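PDB 2NXW: phenyl-3-pyruvate decarboxylase from Azospirillum brasilense, which decarboxylates indole-3-pyruvate to indole-3-acetaldehyde in auxin biosynthesis, using thiamine diphosphate and a metal ion. Local coordinates for residues Leu459-Ile470 / Ala526-Gln534. Sequence-based numbering, arbitrary orientation.
Sequences LGNCRRLGIDPI and AFATRGRFQ
Asp468 and Arg530 meet side-on, one carboxylate oxygen to each of two guanidinium nitrogens. Arg530 NH2 donates to Asp468 OD1 at 2.9 Å, on the syn lone pair, and Arg530 NE donates to Asp468 OD2, also at 2.9 Å and nearly straight (168°). The two planes lie 29° apart, close to coplanar. On its anti lone pair OD2 takes a further hydrogen bond, 2.8 Å from Gly531 N, so the buried carboxylate accepts three N-H groups. Asp468 CG sits between its own backbone N and carbonyl carbon (chi1 57°), which turns both oxygens to the 530-531 turn; Arg530, bent at its third side-chain torsion, curls back to meet them. Its NH2 also donates to Gly440 O, while Asp468 N donates to Gln435 OE1 and Asp468 O accepts from Arg442 NE.

Farther along, Gln534 N donates to Pro469 O at 3.0 Å, beginning the parallel pairing of strands 470-475 and 534-539 in the C-terminal thiamine-diphosphate-binding domain. A water donates to both Ile467 O and Gly531 O, bridging the incoming loops. Gln534 NE2 is shared between Arg532 O and Asp509.

Apolar groups flank this polar strip. Leu459 CB rests over one face of the Phe533 ring, 3.9 Å from its centroid, offset toward the rim, and Cys462 SG approaches that ring obliquely. At the strand start, Ile470 CD1 stands almost exactly above the centre of the Phe527 ring, 3.5 Å from the centroid, a CH-pi contact that sets the first residue of the strand on helix 516-528; Ile470 CG2 touches Ala526 CB.

Three donors on one carboxylate would be expected to favour its ionised form, and together with the shared strand bond they tie the loop after helix 516-528 to the loop leading into strand 470-475.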
loop_
_atom_site.group_PDB
_atom_site.type_symbol
_atom_site.label_atom_id
_atom_site.label_comp_id
_atom_site.label_asym_id
_atom_site.label_seq_id
_atom_site.Cartn_x
_atom_site.Cartn_y
_atom_site.Cartn_z
ATOM N N LEU A 459 -36.823 1.463 15.550
ATOM C CA LEU A 459 -37.766 1.670 16.644
ATOM C C LEU A 459 -38.880 0.622 16.608
ATOM O O LEU A 459 -39.551 0.398 17.621
ATOM C CB LEU A 459 -38.360 3.079 16.572
ATOM C CG LEU A 459 -37.421 4.215 16.990
ATOM C CD1 LEU A 459 -38.078 5.541 16.605
ATOM C CD2 LEU A 459 -37.152 4.170 18.506
ATOM N N GLY A 460 -39.087 -0.013 15.456
ATOM C CA GLY A 460 -40.109 -1.049 15.366
ATOM C C GLY A 460 -39.814 -2.247 16.262
ATOM O O GLY A 460 -40.677 -3.121 16.456
ATOM N N ASN A 461 -38.603 -2.309 16.806
ATOM C CA ASN A 461 -38.205 -3.402 17.693
ATOM C C ASN A 461 -38.388 -3.093 19.167
ATOM O O ASN A 461 -38.174 -3.969 20.007
ATOM C CB ASN A 461 -36.738 -3.763 17.448
ATOM C CG ASN A 461 -36.511 -4.300 16.058
ATOM O OD1 ASN A 461 -37.012 -5.370 15.708
ATOM N ND2 ASN A 461 -35.760 -3.554 15.242
ATOM N N CYS A 462 -38.789 -1.872 19.494
ATOM C CA CYS A 462 -38.939 -1.490 20.895
ATOM C C CYS A 462 -39.873 -2.364 21.719
ATOM O O CYS A 462 -39.524 -2.738 22.845
ATOM C CB CYS A 462 -39.389 -0.036 21.013
ATOM S SG CYS A 462 -38.106 1.159 20.575
ATOM N N ARG A 463 -41.036 -2.702 21.176
ATOM C CA ARG A 463 -41.976 -3.518 21.950
ATOM C C ARG A 463 -41.363 -4.849 22.348
ATOM O O ARG A 463 -41.418 -5.239 23.521
ATOM C CB ARG A 463 -43.264 -3.788 21.175
ATOM C CG ARG A 463 -44.323 -4.490 22.053
ATOM C CD ARG A 463 -45.153 -5.517 21.282
ATOM N NE ARG A 463 -44.365 -6.655 20.801
ATOM C CZ ARG A 463 -43.919 -7.658 21.558
ATOM N NH1 ARG A 463 -44.174 -7.695 22.863
ATOM N NH2 ARG A 463 -43.205 -8.630 21.004
ATOM N N ARG A 464 -40.759 -5.548 21.392
ATOM C CA ARG A 464 -40.158 -6.850 21.696
ATOM C C ARG A 464 -39.002 -6.719 22.688
ATOM O O ARG A 464 -38.797 -7.582 23.550
ATOM C CB ARG A 464 -39.661 -7.505 20.404
ATOM C CG ARG A 464 -39.104 -8.906 20.594
ATOM C CD ARG A 464 -38.769 -9.570 19.264
ATOM N NE ARG A 464 -37.689 -8.895 18.549
ATOM C CZ ARG A 464 -37.847 -7.861 17.724
ATOM N NH1 ARG A 464 -39.050 -7.354 17.483
ATOM N NH2 ARG A 464 -36.788 -7.335 17.133
ATOM N N LEU A 465 -38.249 -5.633 22.579
ATOM C CA LEU A 465 -37.122 -5.391 23.468
ATOM C C LEU A 465 -37.564 -4.876 24.839
ATOM O O LEU A 465 -36.767 -4.824 25.780
ATOM C CB LEU A 465 -36.178 -4.378 22.828
ATOM C CG LEU A 465 -35.483 -4.826 21.546
ATOM C CD1 LEU A 465 -34.839 -3.609 20.893
ATOM C CD2 LEU A 465 -34.442 -5.901 21.863
ATOM N N GLY A 466 -38.829 -4.489 24.943
ATOM C CA GLY A 466 -39.355 -3.990 26.204
ATOM C C GLY A 466 -38.838 -2.625 26.611
ATOM O O GLY A 466 -38.640 -2.365 27.795
ATOM N N ILE A 467 -38.606 -1.752 25.633
ATOM C CA ILE A 467 -38.115 -0.409 25.920
ATOM C C ILE A 467 -39.029 0.649 25.289
ATOM O O ILE A 467 -39.814 0.339 24.386
ATOM C CB ILE A 467 -36.664 -0.214 25.416
ATOM C CG1 ILE A 467 -36.607 -0.382 23.898
ATOM C CG2 ILE A 467 -35.732 -1.206 26.127
ATOM C CD1 ILE A 467 -35.245 -0.057 23.284
ATOM N N ASP A 468 -38.902 1.887 25.761
ATOM C CA ASP A 468 -39.771 2.981 25.311
ATOM C C ASP A 468 -39.060 4.329 25.206
ATOM O O ASP A 468 -39.492 5.326 25.794
ATOM C CB ASP A 468 -40.946 3.112 26.288
ATOM C CG ASP A 468 -40.501 3.347 27.735
ATOM O OD1 ASP A 468 -39.292 3.347 28.035
ATOM O OD2 ASP A 468 -41.387 3.532 28.587
ATOM N N PRO A 469 -37.982 4.400 24.417
ATOM C CA PRO A 469 -37.275 5.679 24.306
ATOM C C PRO A 469 -38.093 6.832 23.732
ATOM O O PRO A 469 -39.094 6.615 23.031
ATOM C CB PRO A 469 -36.074 5.330 23.416
ATOM C CG PRO A 469 -36.620 4.253 22.526
ATOM C CD PRO A 469 -37.428 3.394 23.491
ATOM N N ILE A 470 -37.671 8.047 24.083
ATOM C CA ILE A 470 -38.293 9.268 23.555
ATOM C C ILE A 470 -37.339 9.683 22.445
ATOM O O ILE A 470 -36.121 9.750 22.651
ATOM C CB ILE A 470 -38.352 10.398 24.599
ATOM C CG1 ILE A 470 -39.271 9.978 25.754
ATOM C CG2 ILE A 470 -38.902 11.686 23.952
ATOM C CD1 ILE A 470 -39.272 10.953 26.941
ATOM N N ALA A 526 -44.920 13.097 25.840
ATOM C CA ALA A 526 -43.978 12.007 25.644
ATOM C C ALA A 526 -43.432 11.522 26.980
ATOM O O ALA A 526 -43.385 10.313 27.234
ATOM C CB ALA A 526 -42.820 12.462 24.734
ATOM N N PHE A 527 -43.003 12.454 27.826
ATOM C CA PHE A 527 -42.472 12.082 29.131
ATOM C C PHE A 527 -43.535 11.453 30.020
ATOM O O PHE A 527 -43.228 10.596 30.848
ATOM C CB PHE A 527 -41.873 13.300 29.829
ATOM C CG PHE A 527 -40.426 13.497 29.537
ATOM C CD1 PHE A 527 -39.455 12.815 30.271
ATOM C CD2 PHE A 527 -40.024 14.337 28.504
ATOM C CE1 PHE A 527 -38.106 12.966 29.980
ATOM C CE2 PHE A 527 -38.668 14.495 28.205
ATOM C CZ PHE A 527 -37.711 13.808 28.945
ATOM N N ALA A 528 -44.782 11.866 29.851
ATOM C CA ALA A 528 -45.854 11.325 30.682
ATOM C C ALA A 528 -46.327 9.954 30.227
ATOM O O ALA A 528 -47.087 9.289 30.934
ATOM C CB ALA A 528 -47.025 12.292 30.684
ATOM N N THR A 529 -45.857 9.520 29.061
ATOM C CA THR A 529 -46.300 8.267 28.469
ATOM C C THR A 529 -45.204 7.227 28.260
ATOM O O THR A 529 -44.457 7.291 27.287
ATOM C CB THR A 529 -46.960 8.537 27.093
ATOM O OG1 THR A 529 -47.887 9.629 27.215
ATOM C CG2 THR A 529 -47.711 7.311 26.599
ATOM N N ARG A 530 -45.106 6.272 29.178
ATOM C CA ARG A 530 -44.126 5.206 29.046
ATOM C C ARG A 530 -44.837 3.964 28.517
ATOM O O ARG A 530 -46.068 3.951 28.399
ATOM C CB ARG A 530 -43.461 4.930 30.397
ATOM C CG ARG A 530 -42.526 6.060 30.806
ATOM C CD ARG A 530 -41.405 5.581 31.718
ATOM N NE ARG A 530 -40.466 4.704 31.018
ATOM C CZ ARG A 530 -39.299 4.306 31.520
ATOM N NH1 ARG A 530 -38.918 4.708 32.731
ATOM N NH2 ARG A 530 -38.512 3.503 30.813
ATOM N N GLY A 531 -44.071 2.932 28.171
ATOM C CA GLY A 531 -44.654 1.702 27.656
ATOM C C GLY A 531 -44.596 1.541 26.138
ATOM O O GLY A 531 -44.723 0.431 25.620
ATOM N N ARG A 532 -44.430 2.657 25.430
ATOM C CA ARG A 532 -44.334 2.683 23.967
ATOM C C ARG A 532 -43.347 3.787 23.621
ATOM O O ARG A 532 -43.305 4.802 24.314
ATOM C CB ARG A 532 -45.687 3.041 23.335
ATOM C CG ARG A 532 -46.744 1.943 23.435
ATOM C CD ARG A 532 -48.133 2.479 23.101
ATOM N NE ARG A 532 -48.295 2.890 21.701
ATOM C CZ ARG A 532 -48.501 2.055 20.685
ATOM N NH1 ARG A 532 -48.571 0.743 20.895
ATOM N NH2 ARG A 532 -48.652 2.529 19.450
ATOM N N PHE A 533 -42.545 3.601 22.571
ATOM C CA PHE A 533 -41.630 4.680 22.211
ATOM C C PHE A 533 -42.452 5.897 21.788
ATOM O O PHE A 533 -43.579 5.774 21.298
ATOM C CB PHE A 533 -40.629 4.240 21.114
ATOM C CG PHE A 533 -41.198 4.152 19.719
ATOM C CD1 PHE A 533 -41.405 5.307 18.968
ATOM C CD2 PHE A 533 -41.458 2.915 19.129
ATOM C CE1 PHE A 533 -41.858 5.233 17.651
ATOM C CE2 PHE A 533 -41.914 2.826 17.806
ATOM C CZ PHE A 533 -42.114 4.000 17.066
ATOM N N GLN A 534 -41.883 7.068 22.027
ATOM C CA GLN A 534 -42.549 8.322 21.717
ATOM C C GLN A 534 -41.713 9.087 20.713
ATOM O O GLN A 534 -40.580 9.461 21.006
ATOM C CB GLN A 534 -42.698 9.149 22.989
ATOM C CG GLN A 534 -43.452 8.432 24.107
ATOM C CD GLN A 534 -44.918 8.255 23.796
ATOM O OE1 GLN A 534 -45.612 9.223 23.471
ATOM N NE2 GLN A 534 -45.403 7.017 23.893
HETATM O O HOH W 1 -42.369 -0.508 23.612
#